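Local coordinates for sulfotransferase (Alicyclobacillus acidocaldarius subsp. acidocaldarius, PDB 3RNL), which probably transfers sulfuryl groups to an acceptor molecule, as a magnesium-binding bacterial member of the sulfotransferase family with a P-loop-type fold, at residues P119-L130 / L158-Y167. Residues are numbered along the deposited sequence; the frame is centred on the assembly and turned at random. Where two conformers were deposited one is given.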
loop_
_atom_site.group_PDB
_atom_site.type_symbol
_atom_site.label_atom_id
_atom_site.label_comp_id
_atom_site.label_asym_id
_atom_site.label_seq_id
_atom_site.Cartn_x
_atom_site.Cartn_y
_atom_site.Cartn_z
ATOM N N PRO A 119 -5.169 11.153 3.091
ATOM C CA PRO A 119 -5.160 11.007 1.626
ATOM C C PRO A 119 -4.841 12.311 0.893
ATOM O O PRO A 119 -4.479 12.267 -0.282
ATOM C CB PRO A 119 -6.596 10.559 1.301
ATOM C CG PRO A 119 -7.418 10.964 2.514
ATOM C CD PRO A 119 -6.467 10.781 3.679
ATOM N N VAL A 120 -4.987 13.445 1.565
ATOM C CA VAL A 120 -4.568 14.712 0.970
ATOM C C VAL A 120 -3.034 14.725 0.810
ATOM O O VAL A 120 -2.504 15.058 -0.255
ATOM C CB VAL A 120 -5.009 15.905 1.825
ATOM C CG1 VAL A 120 -4.530 17.215 1.183
ATOM C CG2 VAL A 120 -6.528 15.912 1.972
ATOM N N ASP A 121 -2.330 14.359 1.884
ATOM C CA ASP A 121 -0.864 14.292 1.859
ATOM C C ASP A 121 -0.377 13.190 0.937
ATOM O O ASP A 121 0.658 13.328 0.284
ATOM C CB ASP A 121 -0.312 14.074 3.270
ATOM C CG ASP A 121 -0.569 15.274 4.171
ATOM O OD1 ASP A 121 -0.163 16.390 3.796
ATOM O OD2 ASP A 121 -1.184 15.111 5.237
ATOM N N ARG A 122 -1.102 12.079 0.913
ATOM C CA ARG A 122 -0.732 10.951 0.049
ATOM C C ARG A 122 -0.763 11.378 -1.418
ATOM O O ARG A 122 0.134 11.033 -2.205
ATOM C CB ARG A 122 -1.699 9.773 0.241
ATOM C CG ARG A 122 -1.206 8.459 -0.405
ATOM C CD ARG A 122 -2.361 7.600 -0.911
ATOM N NE ARG A 122 -2.941 8.219 -2.105
ATOM C CZ ARG A 122 -2.401 8.134 -3.319
ATOM N NH1 ARG A 122 -1.271 7.441 -3.504
ATOM N NH2 ARG A 122 -2.980 8.750 -4.348
ATOM N N ALA A 123 -1.804 12.115 -1.796
ATOM C CA ALA A 123 -1.918 12.581 -3.180
ATOM C C ALA A 123 -0.716 13.448 -3.537
ATOM O O ALA A 123 -0.121 13.307 -4.607
ATOM C CB ALA A 123 -3.226 13.366 -3.378
ATOM N N PHE A 124 -0.354 14.358 -2.641
ATOM C CA PHE A 124 0.754 15.260 -2.939
ATOM C C PHE A 124 2.069 14.485 -3.018
ATOM O O PHE A 124 2.946 14.818 -3.827
ATOM C CB PHE A 124 0.845 16.374 -1.897
ATOM C CG PHE A 124 1.683 17.540 -2.338
ATOM C CD1 PHE A 124 1.339 18.261 -3.473
ATOM C CD2 PHE A 124 2.788 17.928 -1.609
ATOM C CE1 PHE A 124 2.105 19.345 -3.881
ATOM C CE2 PHE A 124 3.554 19.015 -2.005
ATOM C CZ PHE A 124 3.217 19.714 -3.142
ATOM N N SER A 125 2.208 13.461 -2.180
ATOM C CA SER A 125 3.395 12.615 -2.220
ATOM C C SER A 125 3.533 11.886 -3.562
ATOM O O SER A 125 4.637 11.763 -4.105
ATOM C CB SER A 125 3.373 11.599 -1.075
ATOM O OG SER A 125 4.548 10.821 -1.094
ATOM N N ALA A 126 2.419 11.387 -4.088
ATOM C CA ALA A 126 2.434 10.726 -5.394
ATOM C C ALA A 126 2.844 11.723 -6.476
ATOM O O ALA A 126 3.652 11.408 -7.350
ATOM C CB ALA A 126 1.079 10.129 -5.715
ATOM N N TYR A 127 2.293 12.930 -6.397
ATOM C CA TYR A 127 2.646 13.993 -7.332
ATOM C C TYR A 127 4.153 14.271 -7.296
ATOM O O TYR A 127 4.815 14.295 -8.339
ATOM C CB TYR A 127 1.868 15.273 -7.005
ATOM C CG TYR A 127 2.366 16.471 -7.788
ATOM C CD1 TYR A 127 2.121 16.580 -9.148
ATOM C CD2 TYR A 127 3.082 17.480 -7.165
ATOM C CE1 TYR A 127 2.588 17.685 -9.881
ATOM C CE2 TYR A 127 3.553 18.579 -7.881
ATOM C CZ TYR A 127 3.300 18.672 -9.233
ATOM O OH TYR A 127 3.773 19.760 -9.945
HETATM N N MSE A 128 4.686 14.485 -6.095
HETATM C CA MSE A 128 6.112 14.778 -5.943
HETATM C C MSE A 128 6.977 13.659 -6.511
HETATM O O MSE A 128 8.033 13.915 -7.099
HETATM C CB MSE A 128 6.465 15.040 -4.476
HETATM C CG MSE A 128 5.860 16.327 -3.945
HETATM SE SE MSE A 128 6.552 16.831 -2.184
HETATM C CE MSE A 128 5.502 15.598 -1.094
ATOM N N HIS A 129 6.524 12.425 -6.332
ATOM C CA HIS A 129 7.228 11.248 -6.857
ATOM C C HIS A 129 7.276 11.312 -8.385
ATOM O O HIS A 129 8.341 11.134 -8.987
ATOM C CB HIS A 129 6.513 9.978 -6.382
ATOM C CG HIS A 129 7.083 8.697 -6.921
ATOM N ND1 HIS A 129 7.117 7.535 -6.179
ATOM C CD2 HIS A 129 7.592 8.378 -8.136
ATOM C CE1 HIS A 129 7.649 6.565 -6.902
ATOM N NE2 HIS A 129 7.943 7.048 -8.095
ATOM N N LEU A 130 6.125 11.581 -9.003
ATOM C CA LEU A 130 6.036 11.683 -10.460
ATOM C C LEU A 130 6.880 12.831 -11.005
ATOM O O LEU A 130 7.497 12.700 -12.063
ATOM C CB LEU A 130 4.575 11.836 -10.908
ATOM C CG LEU A 130 3.704 10.597 -10.647
ATOM C CD1 LEU A 130 2.206 10.964 -10.677
ATOM C CD2 LEU A 130 4.035 9.516 -11.663
ATOM N N LEU A 158 -0.435 5.179 -9.788
ATOM C CA LEU A 158 0.309 6.248 -9.110
ATOM C C LEU A 158 -0.270 7.609 -9.488
ATOM O O LEU A 158 -0.243 8.556 -8.696
ATOM C CB LEU A 158 1.804 6.190 -9.448
ATOM C CG LEU A 158 2.721 7.156 -8.674
ATOM C CD1 LEU A 158 2.529 7.036 -7.152
ATOM C CD2 LEU A 158 4.179 6.910 -9.049
ATOM N N TRP A 159 -0.808 7.696 -10.700
ATOM C CA TRP A 159 -1.405 8.937 -11.168
ATOM C C TRP A 159 -2.796 9.200 -10.585
ATOM O O TRP A 159 -3.333 10.300 -10.778
ATOM C CB TRP A 159 -1.532 8.945 -12.695
ATOM C CG TRP A 159 -0.261 8.778 -13.474
ATOM C CD1 TRP A 159 0.305 7.595 -13.889
ATOM C CD2 TRP A 159 0.560 9.824 -14.013
ATOM N NE1 TRP A 159 1.441 7.847 -14.628
ATOM C CE2 TRP A 159 1.621 9.204 -14.716
ATOM C CE3 TRP A 159 0.509 11.218 -13.960
ATOM C CZ2 TRP A 159 2.620 9.936 -15.361
ATOM C CZ3 TRP A 159 1.505 11.953 -14.613
ATOM C CH2 TRP A 159 2.548 11.308 -15.295
ATOM N N TYR A 160 -3.408 8.244 -9.877
ATOM C CA TYR A 160 -4.800 8.524 -9.557
ATOM C C TYR A 160 -4.789 9.064 -8.139
ATOM O O TYR A 160 -5.005 8.334 -7.162
ATOM C CB TYR A 160 -5.591 7.200 -9.512
ATOM C CG TYR A 160 -5.587 6.312 -10.753
ATOM C CD1 TYR A 160 -5.052 6.733 -11.965
ATOM C CD2 TYR A 160 -6.138 5.036 -10.692
ATOM C CE1 TYR A 160 -5.059 5.881 -13.086
ATOM C CE2 TYR A 160 -6.150 4.194 -11.788
ATOM C CZ TYR A 160 -5.609 4.612 -12.976
ATOM O OH TYR A 160 -5.636 3.737 -14.049
ATOM N N TYR A 161 -4.798 10.381 -8.045
ATOM C CA TYR A 161 -4.553 11.033 -6.774
ATOM C C TYR A 161 -5.719 10.778 -5.853
ATOM O O TYR A 161 -5.538 10.434 -4.685
ATOM C CB TYR A 161 -4.402 12.532 -6.992
ATOM C CG TYR A 161 -3.187 12.868 -7.808
ATOM C CD1 TYR A 161 -1.918 12.513 -7.376
ATOM C CD2 TYR A 161 -3.307 13.557 -9.012
ATOM C CE1 TYR A 161 -0.794 12.816 -8.131
ATOM C CE2 TYR A 161 -2.195 13.861 -9.769
ATOM C CZ TYR A 161 -0.944 13.500 -9.323
ATOM O OH TYR A 161 0.162 13.814 -10.083
ATOM N N ARG A 162 -6.914 10.979 -6.386
ATOM C CA ARG A 162 -8.138 10.790 -5.608
ATOM C C ARG A 162 -8.516 9.313 -5.456
ATOM O O ARG A 162 -8.813 8.860 -4.349
ATOM C CB ARG A 162 -9.310 11.565 -6.243
ATOM C CG ARG A 162 -9.251 13.086 -6.054
ATOM C CD ARG A 162 -10.348 13.781 -6.902
ATOM N NE ARG A 162 -10.774 15.060 -6.318
ATOM C CZ ARG A 162 -10.292 16.247 -6.674
ATOM N NH1 ARG A 162 -9.361 16.330 -7.612
ATOM N NH2 ARG A 162 -10.743 17.354 -6.094
ATOM N N ALA A 163 -8.503 8.558 -6.556
ATOM C CA ALA A 163 -9.072 7.211 -6.507
ATOM C C ALA A 163 -8.327 6.331 -5.505
ATOM O O ALA A 163 -8.933 5.547 -4.761
ATOM C CB ALA A 163 -9.068 6.563 -7.890
ATOM N N VAL A 164 -7.009 6.460 -5.480
ATOM C CA VAL A 164 -6.194 5.606 -4.615
ATOM C C VAL A 164 -6.351 5.974 -3.133
ATOM O O VAL A 164 -6.153 5.141 -2.245
ATOM C CB VAL A 164 -4.711 5.629 -5.084
ATOM C CG1 VAL A 164 -3.778 5.057 -4.028
ATOM C CG2 VAL A 164 -4.597 4.852 -6.402
ATOM N N GLY A 165 -6.730 7.215 -2.874
ATOM C CA GLY A 165 -6.927 7.686 -1.512
ATOM C C GLY A 165 -8.323 7.432 -0.952
ATOM O O GLY A 165 -8.561 7.734 0.229
ATOM N N LEU A 166 -9.248 6.865 -1.731
ATOM C CA LEU A 166 -10.527 6.626 -1.074
ATOM C C LEU A 166 -10.422 5.217 -0.511
ATOM O O LEU A 166 -10.935 4.238 -1.070
ATOM C CB LEU A 166 -11.628 6.679 -2.142
ATOM C CG LEU A 166 -11.893 8.065 -2.755
ATOM C CD1 LEU A 166 -12.694 7.990 -4.064
ATOM C CD2 LEU A 166 -12.630 8.914 -1.732
ATOM N N TYR A 167 -10.024 5.172 0.753
ATOM C CA TYR A 167 -9.575 3.919 1.343
ATOM C C TYR A 167 -10.721 3.044 1.803
ATOM O O TYR A 167 -10.555 1.833 1.922
ATOM C CB TYR A 167 -8.705 4.166 2.571
ATOM C CG TYR A 167 -7.448 4.989 2.367
ATOM C CD1 TYR A 167 -6.548 4.716 1.335
ATOM C CD2 TYR A 167 -7.148 6.018 3.245
ATOM C CE1 TYR A 167 -5.367 5.481 1.191
ATOM C CE2 TYR A 167 -5.999 6.787 3.105
ATOM C CZ TYR A 167 -5.111 6.507 2.078
ATOM O OH TYR A 167 -3.967 7.272 1.974
HETATM O O HOH W 1 -4.980 10.184 -2.025
HETATM O O HOH W 2 -1.538 7.501 -6.573
#
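Arg-122 leaves helix 119-132 and lays its guanidinium under Val-164, whose CG1 sits over the centre of one face, 3.4 Å from CZ. With CG swung opposite the backbone N (chi1 -168°), the chain bends at chi2 and chi3, which turns the flat group toward the loop. There NH2 donates to the carbonyl O of Tyr-161 at 3.1 Å, with an N-H...O angle of 159° and the oxygen in the guanidinium plane. One water accepts a hydrogen bond from NE and donates to Pro-119 O and Tyr-161 O; a second joins NH2 to Leu-158 O, while NH1 reaches Ala-17 O. The several N-H groups of an arginine suit a place where two carbonyls and two waters must be met at once. With an alanine here, Tyr-161 O would probably lose its direct donor and Val-164 the flat surface it covers.

Packing is close where Ala-123 meets Tyr-161: their CB atoms lie 3.9 Å apart, and the small methyl lets the loop backbone come right up to the helix. This is the helix that follows strand 111-116 of the parallel sheet in the alpha-beta-alpha sandwich, held here against the loop leading into helix 167-178. The Tyr-161 ring runs past Ala-126, and its hydroxyl meets the edge of the Tyr-127 ring, 3.5 Å from CD1, while bonding to Ser-143.

Toward Leu-130 the contact becomes mainly apolar. Both methyls of Leu-130 rest on one face of the Trp-159 indole, CD2 standing 4.0 Å from the centroid of its six-membered ring in a CH-pi contact; the indole NE1 bonds to Asp-59. The looser flank is at partly exposed His-129, where a single methyl, Leu-158 CD2, lies 3.8 Å from the imidazole centroid, and ND1 is hydrogen-bonded to Lys-18 NZ.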